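Polyketide synthase PksL (Bacillus subtilis, PDB 5E1V) probably removes water, through its dehydratase domain, from beta-hydroxyacyl chains carried by acyl carrier protein during bacillaene assembly. Local coordinates at residues E121-S126 and E254-S259; Q133-L138 and K159-E164; S153-A158 and H189-D194; N201-S206 and I237-V242. One frame throughout, in Å; residues are numbered along the deposited sequence.

Contact 1 (E121-S126 and E254-S259); sequences ETLDLS and EFFNAS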
loop_
_atom_site.group_PDB
_atom_site.type_symbol
_atom_site.label_atom_id
_atom_site.label_comp_id
_atom_site.label_asym_id
_atom_site.label_seq_id
_atom_site.Cartn_x
_atom_site.Cartn_y
_atom_site.Cartn_z
ATOM N N GLU A 121 -13.383 -3.348 16.855
ATOM C CA GLU A 121 -12.677 -4.623 16.955
ATOM C C GLU A 121 -11.381 -4.504 17.783
ATOM O O GLU A 121 -10.561 -3.575 17.568
ATOM C CB GLU A 121 -12.330 -5.095 15.534
ATOM C CG GLU A 121 -12.833 -6.465 15.105
ATOM C CD GLU A 121 -11.900 -7.585 15.472
ATOM O OE1 GLU A 121 -11.061 -7.379 16.363
ATOM O OE2 GLU A 121 -12.006 -8.676 14.874
ATOM N N THR A 122 -11.156 -5.432 18.732
ATOM C CA THR A 122 -9.814 -5.547 19.366
ATOM C C THR A 122 -9.334 -6.998 19.334
ATOM O O THR A 122 -10.118 -7.917 19.095
ATOM C CB THR A 122 -9.728 -4.986 20.814
ATOM O OG1 THR A 122 -10.598 -5.717 21.674
ATOM C CG2 THR A 122 -10.092 -3.513 20.891
ATOM N N LEU A 123 -8.041 -7.183 19.541
ATOM C CA LEU A 123 -7.423 -8.495 19.535
ATOM C C LEU A 123 -6.587 -8.735 20.805
ATOM O O LEU A 123 -6.061 -7.811 21.387
ATOM C CB LEU A 123 -6.504 -8.610 18.323
ATOM C CG LEU A 123 -7.208 -8.584 16.970
ATOM C CD1 LEU A 123 -6.185 -8.659 15.848
ATOM C CD2 LEU A 123 -8.184 -9.740 16.867
ATOM N N ASP A 124 -6.473 -9.990 21.212
ATOM C CA ASP A 124 -5.544 -10.384 22.277
ATOM C C ASP A 124 -4.324 -10.933 21.561
ATOM O O ASP A 124 -4.286 -12.093 21.199
ATOM C CB ASP A 124 -6.185 -11.460 23.181
ATOM N N LEU A 125 -3.342 -10.082 21.297
ATOM C CA LEU A 125 -2.231 -10.441 20.385
ATOM C C LEU A 125 -1.441 -11.706 20.803
ATOM O O LEU A 125 -1.290 -12.674 20.031
ATOM C CB LEU A 125 -1.283 -9.244 20.239
ATOM C CG LEU A 125 -1.906 -7.977 19.639
ATOM C CD1 LEU A 125 -0.971 -6.792 19.773
ATOM C CD2 LEU A 125 -2.309 -8.184 18.184
ATOM N N SER A 126 -0.959 -11.706 22.037
ATOM C CA SER A 126 -0.243 -12.867 22.594
ATOM C C SER A 126 -1.013 -14.172 22.372
ATOM O O SER A 126 -0.472 -15.167 21.858
ATOM C CB SER A 126 0.021 -12.613 24.071
ATOM O OG SER A 126 0.549 -11.302 24.219
ATOM N N GLU A 254 -6.495 -5.825 7.497
ATOM C CA GLU A 254 -7.039 -5.166 8.686
ATOM C C GLU A 254 -5.876 -4.721 9.540
ATOM O O GLU A 254 -5.083 -5.543 9.906
ATOM C CB GLU A 254 -7.962 -6.128 9.460
ATOM C CG GLU A 254 -9.120 -6.582 8.612
ATOM C CD GLU A 254 -9.982 -7.564 9.359
ATOM O OE1 GLU A 254 -10.809 -7.099 10.207
ATOM O OE2 GLU A 254 -9.752 -8.777 9.123
ATOM N N PHE A 255 -5.769 -3.440 9.838
ATOM C CA PHE A 255 -4.655 -2.927 10.586
ATOM C C PHE A 255 -4.949 -2.678 12.060
ATOM O O PHE A 255 -5.880 -1.992 12.416
ATOM C CB PHE A 255 -4.049 -1.719 9.912
ATOM C CG PHE A 255 -3.696 -1.962 8.475
ATOM C CD1 PHE A 255 -4.660 -1.749 7.468
ATOM C CD2 PHE A 255 -2.442 -2.335 8.106
ATOM C CE1 PHE A 255 -4.345 -1.933 6.137
ATOM C CE2 PHE A 255 -2.151 -2.562 6.776
ATOM C CZ PHE A 255 -3.076 -2.332 5.798
ATOM N N PHE A 256 -4.058 -3.203 12.907
ATOM C CA PHE A 256 -4.124 -2.995 14.343
ATOM C C PHE A 256 -2.861 -2.384 14.958
ATOM O O PHE A 256 -1.736 -2.731 14.560
ATOM C CB PHE A 256 -4.350 -4.370 15.008
ATOM C CG PHE A 256 -5.625 -5.023 14.621
ATOM C CD1 PHE A 256 -5.704 -5.786 13.489
ATOM C CD2 PHE A 256 -6.745 -4.893 15.406
ATOM C CE1 PHE A 256 -6.871 -6.372 13.110
ATOM C CE2 PHE A 256 -7.921 -5.501 15.054
ATOM C CZ PHE A 256 -7.980 -6.251 13.898
ATOM N N ASN A 257 -3.040 -1.520 15.964
ATOM C CA ASN A 257 -1.883 -0.978 16.686
ATOM C C ASN A 257 -1.251 -2.028 17.637
ATOM O O ASN A 257 -1.762 -3.131 17.817
ATOM C CB ASN A 257 -2.160 0.405 17.326
ATOM C CG ASN A 257 -3.202 0.363 18.445
ATOM O OD1 ASN A 257 -3.497 -0.717 18.973
ATOM N ND2 ASN A 257 -3.839 1.514 18.724
ATOM N N ALA A 258 -0.117 -1.690 18.215
ATOM C CA ALA A 258 0.627 -2.652 19.028
ATOM C C ALA A 258 -0.193 -3.058 20.274
ATOM O O ALA A 258 -0.027 -4.160 20.809
ATOM C CB ALA A 258 1.978 -2.042 19.421
ATOM N N SER A 259 -1.113 -2.201 20.674
ATOM C CA SER A 259 -2.028 -2.524 21.749
ATOM C C SER A 259 -3.227 -3.419 21.313
ATOM O O SER A 259 -4.030 -3.817 22.130
ATOM C CB SER A 259 -2.437 -1.231 22.440
ATOM O OG SER A 259 -3.649 -0.770 21.944
#
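L123, its CG beside the backbone N (chi1 -66°), sets its methyl CD1 over the middle of the F256 ring, 3.5 Å from the ring centroid and 7° off the normal, a CH-pi contact. The two side chains cross at about a right angle, and L123 CG follows, 3.7 Å from F256 CE2. At the ring edge lies the E121 carboxylate, with OE1 3.9 Å from F256 CE2 and its plane turned 64° from the ring. OE1 is buried with no polar partner in the model, while OE2 is held by a salt bridge to R236. Replacing F256 with an alanine would probably leave L123 CD1 without a ring to lie on and open a gap beside E121. L125 CD1 lies against A258 O, 3.0 Å away, and the L125 side chain also touches M234. The turn that carries A258 is braced by S259 OG, which donates to N257 OD1 at 3.0 Å from above the amide plane. Backbone hydrogen bonds of E121 with K262 and of L123 with G260 fix the incoming chain. The segment leading into helix 125-130 thus lies along the hairpin of strands 248-256 and 262-273, in the antiparallel sheet of a hotdog fold.

Contact 2 (Q133-L138 and K159-E164); sequences QNVVQL and KGCIYE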
loop_
_atom_site.group_PDB
_atom_site.type_symbol
_atom_site.label_atom_id
_atom_site.label_comp_id
_atom_site.label_asym_id
_atom_site.label_seq_id
_atom_site.Cartn_x
_atom_site.Cartn_y
_atom_site.Cartn_z
ATOM N N GLN A 133 -0.064 -22.085 14.394
ATOM C CA GLN A 133 0.348 -23.416 13.997
ATOM C C GLN A 133 1.775 -23.381 13.455
ATOM O O GLN A 133 2.570 -24.289 13.728
ATOM C CB GLN A 133 -0.620 -23.975 12.963
ATOM C CG GLN A 133 -2.018 -24.208 13.525
ATOM C CD GLN A 133 -3.101 -24.112 12.470
ATOM O OE1 GLN A 133 -4.241 -23.721 12.760
ATOM N NE2 GLN A 133 -2.751 -24.457 11.229
ATOM N N ASN A 134 2.099 -22.340 12.685
ATOM C CA ASN A 134 3.459 -22.120 12.201
ATOM C C ASN A 134 3.773 -20.635 12.166
ATOM O O ASN A 134 2.870 -19.822 11.913
ATOM C CB ASN A 134 3.635 -22.696 10.801
ATOM C CG ASN A 134 3.976 -24.171 10.820
ATOM O OD1 ASN A 134 5.108 -24.545 10.527
ATOM N ND2 ASN A 134 3.012 -25.015 11.195
ATOM N N VAL A 135 5.041 -20.307 12.424
ATOM C CA VAL A 135 5.603 -18.957 12.223
ATOM C C VAL A 135 6.570 -18.906 10.998
ATOM O O VAL A 135 7.558 -19.640 10.901
ATOM C CB VAL A 135 6.250 -18.461 13.533
ATOM C CG1 VAL A 135 7.028 -17.161 13.372
ATOM C CG2 VAL A 135 5.180 -18.305 14.597
ATOM N N VAL A 136 6.264 -18.044 10.038
ATOM C CA VAL A 136 7.150 -17.789 8.940
ATOM C C VAL A 136 7.844 -16.435 9.195
ATOM O O VAL A 136 7.178 -15.405 9.371
ATOM C CB VAL A 136 6.399 -17.810 7.576
ATOM C CG1 VAL A 136 7.376 -17.649 6.402
ATOM C CG2 VAL A 136 5.607 -19.095 7.415
ATOM N N GLN A 137 9.176 -16.425 9.240
ATOM C CA GLN A 137 9.900 -15.153 9.277
ATOM C C GLN A 137 9.719 -14.425 7.911
ATOM O O GLN A 137 9.698 -15.015 6.838
ATOM C CB GLN A 137 11.377 -15.335 9.673
ATOM C CG GLN A 137 11.984 -14.168 10.476
ATOM C CD GLN A 137 11.452 -14.030 11.917
ATOM O OE1 GLN A 137 11.068 -15.018 12.565
ATOM N NE2 GLN A 137 11.439 -12.790 12.429
ATOM N N LEU A 138 9.548 -13.120 7.974
ATOM C CA LEU A 138 9.239 -12.365 6.805
ATOM C C LEU A 138 10.408 -12.324 5.804
ATOM O O LEU A 138 10.202 -12.345 4.576
ATOM C CB LEU A 138 8.786 -10.964 7.229
ATOM C CG LEU A 138 7.971 -10.227 6.152
ATOM C CD1 LEU A 138 6.556 -10.795 6.015
ATOM C CD2 LEU A 138 7.859 -8.741 6.430
ATOM N N LYS A 159 10.286 -5.505 8.642
ATOM C CA LYS A 159 10.773 -6.457 9.621
ATOM C C LYS A 159 9.616 -7.113 10.330
ATOM O O LYS A 159 8.586 -6.464 10.558
ATOM C CB LYS A 159 11.580 -5.711 10.664
ATOM C CG LYS A 159 12.694 -4.962 9.992
ATOM C CD LYS A 159 13.882 -5.862 9.712
ATOM C CE LYS A 159 14.984 -5.644 10.730
ATOM N NZ LYS A 159 14.578 -5.933 12.146
ATOM N N GLY A 160 9.790 -8.400 10.658
ATOM C CA GLY A 160 8.778 -9.180 11.375
ATOM C C GLY A 160 8.554 -10.585 10.816
ATOM O O GLY A 160 9.414 -11.139 10.139
ATOM N N CYS A 161 7.358 -11.115 11.066
ATOM C CA CYS A 161 7.063 -12.545 10.877
ATOM C C CYS A 161 5.580 -12.725 10.718
ATOM O O CYS A 161 4.806 -11.831 11.027
ATOM C CB CYS A 161 7.542 -13.359 12.072
ATOM S SG CYS A 161 6.707 -12.812 13.554
ATOM N N ILE A 162 5.211 -13.869 10.167
ATOM C CA ILE A 162 3.855 -14.190 9.858
ATOM C C ILE A 162 3.392 -15.374 10.742
ATOM O O ILE A 162 3.913 -16.495 10.608
ATOM C CB ILE A 162 3.713 -14.581 8.387
ATOM C CG1 ILE A 162 4.211 -13.453 7.428
ATOM C CG2 ILE A 162 2.264 -14.987 8.109
ATOM C CD1 ILE A 162 4.109 -13.863 5.969
ATOM N N TYR A 163 2.362 -15.112 11.551
ATOM C CA TYR A 163 1.654 -16.120 12.379
ATOM C C TYR A 163 0.509 -16.708 11.613
ATOM O O TYR A 163 -0.497 -16.021 11.404
ATOM C CB TYR A 163 1.101 -15.482 13.637
ATOM C CG TYR A 163 2.175 -14.852 14.466
ATOM C CD1 TYR A 163 3.024 -15.634 15.245
ATOM C CD2 TYR A 163 2.368 -13.470 14.466
ATOM C CE1 TYR A 163 4.029 -15.063 16.009
ATOM C CE2 TYR A 163 3.365 -12.877 15.244
ATOM C CZ TYR A 163 4.199 -13.677 16.004
ATOM O OH TYR A 163 5.202 -13.099 16.779
ATOM N N GLU A 164 0.684 -17.967 11.197
ATOM C CA GLU A 164 -0.267 -18.705 10.366
ATOM C C GLU A 164 -1.227 -19.592 11.190
ATOM O O GLU A 164 -0.814 -20.240 12.172
ATOM C CB GLU A 164 0.474 -19.632 9.399
ATOM C CG GLU A 164 1.533 -18.995 8.517
ATOM C CD GLU A 164 2.327 -20.028 7.739
ATOM O OE1 GLU A 164 2.988 -20.873 8.391
ATOM O OE2 GLU A 164 2.292 -19.989 6.484
#
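V136 O receives I162 N at a short 2.6 Å, in the carbonyl plane and almost straight at 167°. The return bond runs from V136 N to I162 O at 2.9 Å, and V135 CA adds a CA-H...O contact to that oxygen. E164 N to N134 O and Q133 N to E164 O continue the ladder at one end; L138 N to G160 O, 2.9 Å, closes it at the other. G160 has backbone angles at which a CB would jam against the carbonyl oxygen of K159. This is an antiparallel pairing in which 134-137 forms an edge strand beside 159-165, within the hotdog sheet of the C-terminal half of the domain. One face carries V135, Q137, C161 and Y163: V135 CG2 rests 3.5 Å from Y163 CD1, the two side chains side by side and pointing the same way, and Y163 OH bonds E172. On the other face E164, its CG beside the backbone N (chi1 -54°) and its chain extended beyond, reaches across to V136; OE1 comes 3.3 Å from V136 CG2. The second oxygen, OE2, bonds H202 of helix 190-203, which covers V136 and I162. Beyond the strand end, L138 CD1 meets I162 CG1 at 3.8 Å, crossing it at about a right angle, and V141 of the following helix packs on I162.

Contact 3 (S153-A158 and H189-D194); sequences SEYMKA and HPTLID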
loop_
_atom_site.group_PDB
_atom_site.type_symbol
_atom_site.label_atom_id
_atom_site.label_comp_id
_atom_site.label_asym_id
_atom_site.label_seq_id
_atom_site.Cartn_x
_atom_site.Cartn_y
_atom_site.Cartn_z
ATOM N N SER A 153 14.415 -3.962 -1.075
ATOM C CA SER A 153 15.685 -3.866 -0.385
ATOM C C SER A 153 15.540 -2.749 0.584
ATOM O O SER A 153 14.672 -1.871 0.417
ATOM C CB SER A 153 16.795 -3.571 -1.407
ATOM O OG SER A 153 16.484 -2.378 -2.112
ATOM N N GLU A 154 16.340 -2.834 1.636
ATOM C CA GLU A 154 16.569 -1.787 2.580
ATOM C C GLU A 154 15.279 -1.074 3.128
ATOM O O GLU A 154 14.460 -1.692 3.797
ATOM C CB GLU A 154 17.606 -0.843 1.954
ATOM C CG GLU A 154 18.877 -0.613 2.744
ATOM C CD GLU A 154 19.016 0.825 3.167
ATOM O OE1 GLU A 154 19.846 1.540 2.569
ATOM O OE2 GLU A 154 18.240 1.248 4.059
ATOM N N TYR A 155 15.174 0.220 2.908
ATOM C CA TYR A 155 14.007 1.051 3.296
ATOM C C TYR A 155 12.638 0.401 3.055
ATOM O O TYR A 155 11.699 0.566 3.893
ATOM C CB TYR A 155 14.058 2.335 2.496
ATOM C CG TYR A 155 13.481 3.560 3.098
ATOM C CD1 TYR A 155 14.307 4.464 3.753
ATOM C CD2 TYR A 155 12.102 3.863 2.999
ATOM C CE1 TYR A 155 13.833 5.649 4.227
ATOM C CE2 TYR A 155 11.615 5.053 3.486
ATOM C CZ TYR A 155 12.443 5.917 4.095
ATOM O OH TYR A 155 11.976 7.055 4.628
ATOM N N MET A 156 12.521 -0.358 1.970
ATOM C CA MET A 156 11.247 -0.998 1.508
ATOM C C MET A 156 10.932 -2.383 2.142
ATOM O O MET A 156 9.868 -2.987 1.866
ATOM C CB MET A 156 11.248 -1.126 -0.027
ATOM C CG MET A 156 10.855 0.139 -0.786
ATOM S SD MET A 156 9.088 0.147 -1.274
ATOM C CE MET A 156 8.157 -0.447 0.088
ATOM N N LYS A 157 11.875 -2.937 2.930
ATOM C CA LYS A 157 11.691 -4.267 3.485
ATOM C C LYS A 157 11.217 -4.074 4.880
ATOM O O LYS A 157 11.934 -3.484 5.635
ATOM C CB LYS A 157 13.023 -5.087 3.549
ATOM C CG LYS A 157 13.237 -6.002 2.407
ATOM C CD LYS A 157 14.531 -6.801 2.512
ATOM C CE LYS A 157 14.254 -8.243 2.940
ATOM N NZ LYS A 157 15.602 -8.870 3.185
ATOM N N ALA A 158 10.015 -4.556 5.228
ATOM C CA ALA A 158 9.526 -4.480 6.536
ATOM C C ALA A 158 10.311 -5.611 7.320
ATOM O O ALA A 158 10.910 -6.451 6.680
ATOM C CB ALA A 158 7.996 -4.712 6.592
ATOM N N HIS A 189 2.600 4.387 6.315
ATOM C CA HIS A 189 3.884 4.168 5.763
ATOM C C HIS A 189 3.862 3.143 4.657
ATOM O O HIS A 189 3.544 1.980 4.902
ATOM C CB HIS A 189 4.895 3.703 6.834
ATOM C CG HIS A 189 6.306 4.030 6.468
ATOM N ND1 HIS A 189 7.011 3.298 5.565
ATOM C CD2 HIS A 189 7.167 4.945 6.971
ATOM C CE1 HIS A 189 8.214 3.785 5.443
ATOM N NE2 HIS A 189 8.326 4.815 6.266
ATOM N N PRO A 190 4.271 3.526 3.415
ATOM C CA PRO A 190 4.356 2.477 2.340
ATOM C C PRO A 190 5.061 1.166 2.600
ATOM O O PRO A 190 4.607 0.201 2.170
ATOM C CB PRO A 190 4.971 3.202 1.204
ATOM C CG PRO A 190 4.476 4.660 1.423
ATOM C CD PRO A 190 4.694 4.832 2.860
ATOM N N THR A 191 6.099 1.115 3.403
ATOM C CA THR A 191 6.682 -0.160 3.807
ATOM C C THR A 191 5.803 -1.046 4.669
ATOM O O THR A 191 5.711 -2.282 4.515
ATOM C CB THR A 191 8.020 0.187 4.542
ATOM O OG1 THR A 191 8.884 0.858 3.583
ATOM C CG2 THR A 191 8.694 -0.998 4.926
ATOM N N LEU A 192 5.087 -0.426 5.583
ATOM C CA LEU A 192 4.113 -1.167 6.374
ATOM C C LEU A 192 2.988 -1.663 5.490
ATOM O O LEU A 192 2.584 -2.795 5.611
ATOM C CB LEU A 192 3.616 -0.270 7.461
ATOM C CG LEU A 192 4.569 0.162 8.597
ATOM C CD1 LEU A 192 3.833 0.972 9.586
ATOM C CD2 LEU A 192 5.172 -1.075 9.252
ATOM N N ILE A 193 2.454 -0.806 4.598
ATOM C CA ILE A 193 1.310 -1.207 3.792
ATOM C C ILE A 193 1.807 -2.239 2.734
ATOM O O ILE A 193 1.233 -3.302 2.607
ATOM C CB ILE A 193 0.587 -0.055 3.066
ATOM C CG1 ILE A 193 0.299 1.168 3.984
ATOM C CG2 ILE A 193 -0.719 -0.630 2.478
ATOM C CD1 ILE A 193 -0.391 0.883 5.267
ATOM N N ASP A 194 2.899 -1.954 2.030
ATOM C CA ASP A 194 3.394 -2.916 1.073
ATOM C C ASP A 194 3.710 -4.285 1.740
ATOM O O ASP A 194 3.394 -5.365 1.209
ATOM C CB ASP A 194 4.546 -2.343 0.224
ATOM C CG ASP A 194 4.996 -3.289 -0.824
ATOM O OD1 ASP A 194 4.277 -3.441 -1.873
ATOM O OD2 ASP A 194 6.033 -3.949 -0.551
HETATM O O HOH W 1 10.465 6.328 7.000
HETATM O O HOH W 2 7.463 -4.355 1.707
#
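T191 points its CB at the 155-158 turn, 3.8 Å from Y155 O, and splits there into two branches. OG1, beside the backbone N at chi1 -62°, donates to Y155 O at 2.8 Å, tilted 26° from the carbonyl plane. CG2, anti to the backbone N, also stays near Y155 O and lies against the chain ahead, 3.8 Å from A158 N and near A158 CB. M156 crosses this side chain at a slant: its bent chain brings CE to 3.8 Å from T191 OG1, and the methyl also reaches D194 CB. T191 lies in the first turn of helix 190-203, which H189 N-caps: T191 N donates to H189 ND1 at 3.2 Å, close to the imidazole plane. By family this is the long helix of the second hotdog, and HPTLID at H189-D194 matches the HPxxxD pattern that carries the catalytic aspartate in related dehydratases, so D194 probably corresponds to it. The other nitrogen, H189 NE2, meets a water at 2.7 Å at the ring edge, and the same water bonds Y155 OH. The two side chains cross at about a right angle, Y155 CE2 coming to the edge of the imidazole 4.1 Å from H189 CE1, and F17 meets Y155 edge-to-face. One turn further, a second water donates both to M156 O and to D194 OD2, the latter at 2.7 Å. That carboxylate oxygen also has a weak hydrogen bond with H152 NE2.

Contact 4 (N201-S206 and I237-V242); sequences NHLLTS and IKRSSV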
loop_
_atom_site.group_PDB
_atom_site.type_symbol
_atom_site.label_atom_id
_atom_site.label_comp_id
_atom_site.label_asym_id
_atom_site.label_seq_id
_atom_site.Cartn_x
_atom_site.Cartn_y
_atom_site.Cartn_z
ATOM N N ASN A 201 -0.079 -11.946 0.117
ATOM C CA ASN A 201 0.291 -12.755 -1.004
ATOM C C ASN A 201 0.870 -14.098 -0.488
ATOM O O ASN A 201 0.666 -15.135 -1.125
ATOM C CB ASN A 201 1.229 -12.013 -1.944
ATOM C CG ASN A 201 1.361 -12.684 -3.298
ATOM O OD1 ASN A 201 0.849 -12.186 -4.331
ATOM N ND2 ASN A 201 2.041 -13.839 -3.313
ATOM N N HIS A 202 1.515 -14.089 0.667
ATOM C CA HIS A 202 2.000 -15.361 1.243
ATOM C C HIS A 202 0.852 -16.287 1.699
ATOM O O HIS A 202 0.992 -17.518 1.652
ATOM C CB HIS A 202 2.963 -15.132 2.399
ATOM C CG HIS A 202 3.230 -16.362 3.204
ATOM N ND1 HIS A 202 4.178 -17.298 2.840
ATOM C CD2 HIS A 202 2.654 -16.828 4.337
ATOM C CE1 HIS A 202 4.180 -18.280 3.722
ATOM N NE2 HIS A 202 3.270 -18.018 4.645
ATOM N N LEU A 203 -0.271 -15.713 2.125
ATOM C CA LEU A 203 -1.456 -16.500 2.510
ATOM C C LEU A 203 -2.208 -17.010 1.280
ATOM O O LEU A 203 -2.881 -18.052 1.317
ATOM C CB LEU A 203 -2.390 -15.637 3.377
ATOM C CG LEU A 203 -3.737 -16.213 3.821
ATOM C CD1 LEU A 203 -3.593 -17.540 4.599
ATOM C CD2 LEU A 203 -4.514 -15.201 4.630
ATOM N N LEU A 204 -2.056 -16.300 0.170
ATOM C CA LEU A 204 -2.673 -16.701 -1.078
ATOM C C LEU A 204 -1.985 -17.845 -1.790
ATOM O O LEU A 204 -2.519 -18.368 -2.780
ATOM C CB LEU A 204 -2.692 -15.518 -2.027
ATOM C CG LEU A 204 -3.981 -14.748 -1.958
ATOM C CD1 LEU A 204 -3.851 -13.404 -2.672
ATOM C CD2 LEU A 204 -5.084 -15.591 -2.577
ATOM N N THR A 205 -0.795 -18.198 -1.321
ATOM C CA THR A 205 0.055 -19.174 -2.029
ATOM C C THR A 205 -0.703 -20.435 -2.490
ATOM O O THR A 205 -0.754 -20.694 -3.689
ATOM C CB THR A 205 1.244 -19.602 -1.165
ATOM O OG1 THR A 205 0.740 -20.059 0.093
ATOM C CG2 THR A 205 2.187 -18.438 -0.931
ATOM N N SER A 206 -1.354 -21.168 -1.575
ATOM C CA SER A 206 -2.092 -22.396 -2.001
ATOM C C SER A 206 -3.076 -22.129 -3.154
ATOM O O SER A 206 -3.104 -22.887 -4.146
ATOM C CB SER A 206 -2.797 -23.101 -0.836
ATOM O OG SER A 206 -3.598 -22.244 -0.054
ATOM N N ILE A 237 -5.138 -10.848 8.069
ATOM C CA ILE A 237 -5.778 -11.169 6.854
ATOM C C ILE A 237 -6.530 -12.472 7.128
ATOM O O ILE A 237 -5.902 -13.479 7.497
ATOM C CB ILE A 237 -4.758 -11.364 5.723
ATOM C CG1 ILE A 237 -3.905 -10.078 5.586
ATOM C CG2 ILE A 237 -5.493 -11.693 4.430
ATOM C CD1 ILE A 237 -2.502 -10.281 5.149
ATOM N N LYS A 238 -7.840 -12.427 6.934
ATOM C CA LYS A 238 -8.692 -13.598 7.116
ATOM C C LYS A 238 -8.814 -14.385 5.840
ATOM O O LYS A 238 -9.035 -13.837 4.718
ATOM C CB LYS A 238 -10.084 -13.171 7.607
ATOM C CG LYS A 238 -10.157 -12.450 8.946
ATOM C CD LYS A 238 -11.629 -12.424 9.398
ATOM C CE LYS A 238 -11.968 -11.312 10.373
ATOM N NZ LYS A 238 -12.002 -9.949 9.735
ATOM N N ARG A 239 -8.715 -15.722 5.955
ATOM C CA ARG A 239 -8.815 -16.549 4.739
ATOM C C ARG A 239 -10.135 -16.292 4.023
ATOM O O ARG A 239 -10.209 -16.343 2.784
ATOM C CB ARG A 239 -8.665 -18.073 5.075
ATOM C CG ARG A 239 -8.429 -18.971 3.861
ATOM C CD ARG A 239 -8.346 -20.428 4.281
ATOM N NE ARG A 239 -7.364 -20.651 5.327
ATOM C CZ ARG A 239 -6.040 -20.651 5.163
ATOM N NH1 ARG A 239 -5.482 -20.420 3.975
ATOM N NH2 ARG A 239 -5.252 -20.853 6.219
ATOM N N SER A 240 -11.188 -15.997 4.784
ATOM C CA SER A 240 -12.514 -15.782 4.191
ATOM C C SER A 240 -12.564 -14.564 3.258
ATOM O O SER A 240 -13.469 -14.464 2.425
ATOM C CB SER A 240 -13.586 -15.643 5.273
ATOM O OG SER A 240 -13.310 -14.567 6.148
ATOM N N SER A 241 -11.596 -13.649 3.426
ATOM C CA SER A 241 -11.470 -12.443 2.600
ATOM C C SER A 241 -10.614 -12.648 1.333
ATOM O O SER A 241 -10.675 -11.849 0.377
ATOM C CB SER A 241 -10.856 -11.307 3.433
ATOM O OG SER A 241 -9.447 -11.441 3.550
ATOM N N VAL A 242 -9.795 -13.692 1.320
ATOM C CA VAL A 242 -8.828 -13.842 0.255
ATOM C C VAL A 242 -9.411 -14.782 -0.758
ATOM O O VAL A 242 -9.984 -15.814 -0.392
ATOM C CB VAL A 242 -7.467 -14.342 0.768
ATOM C CG1 VAL A 242 -6.935 -13.415 1.872
ATOM C CG2 VAL A 242 -7.548 -15.775 1.305
#
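L203 holds its CG anti to the backbone N (chi1 176°), and I237 turns CG2 the same way about its own CA-CB bond, which brings L203 CD2 and I237 CG2 to 3.6 Å. The two side chains slide past each other in opposite directions, and CD2 of the leucine lies as close to I237 O. V242 CG1 meets the same methyl at 4.1 Å. The second branch, L203 CD1, lies obliquely against the guanidinium of R239, 3.5 Å from NH1. R239 is bent at chi3 (-54°); its NE bonds E166 O and its NH2, weakly, E165 O, which fix the guanidinium where L203 CD1 lies against it. Beside it, L204 CD2 leans on V242 CB. With L203 cut back to an alanine, a gap would probably open between I237 CG2 and V242 CG1, where CD2 had lain, and the R239 guanidinium would lose the CD1 methyl from beside it. The chain that carries these partners is shaped by a short 3-10 segment at 239-241: K238 O takes S241 OG at 2.7 Å, in the carbonyl plane and on a lone pair, and S241 N as well, so two donors grip it. V169 covers L203 and I237 from the neighbouring strand. The C-terminal part of helix 190-203 packed on the face of a bent antiparallel sheet is the helix-on-sheet layer characteristic of the hotdog fold.

In the fold
All four contacts belong to the C-terminal hotdog region. Contacts 3 and 4 use the two ends of helix 190-203, their centres about 20 Å apart, with contact 3 the deeper one, about 9 Å from the centre of the chain and holding the probable active-site D194. Contact 2 borders both: E164 OE2 lies 2.9 Å from H202 NE2, a probable hydrogen bond to contact 4, and L138 CD2 packs 3.8 Å from A158 O of contact 3. Contact 1 is tied to contact 4 by the salt bridge E254 OE2 to K238 NZ, 2.6 Å, between neighbouring strands. It also touches the helix of contact 3, F255 CE2 being 4.2 Å from I193 CD1.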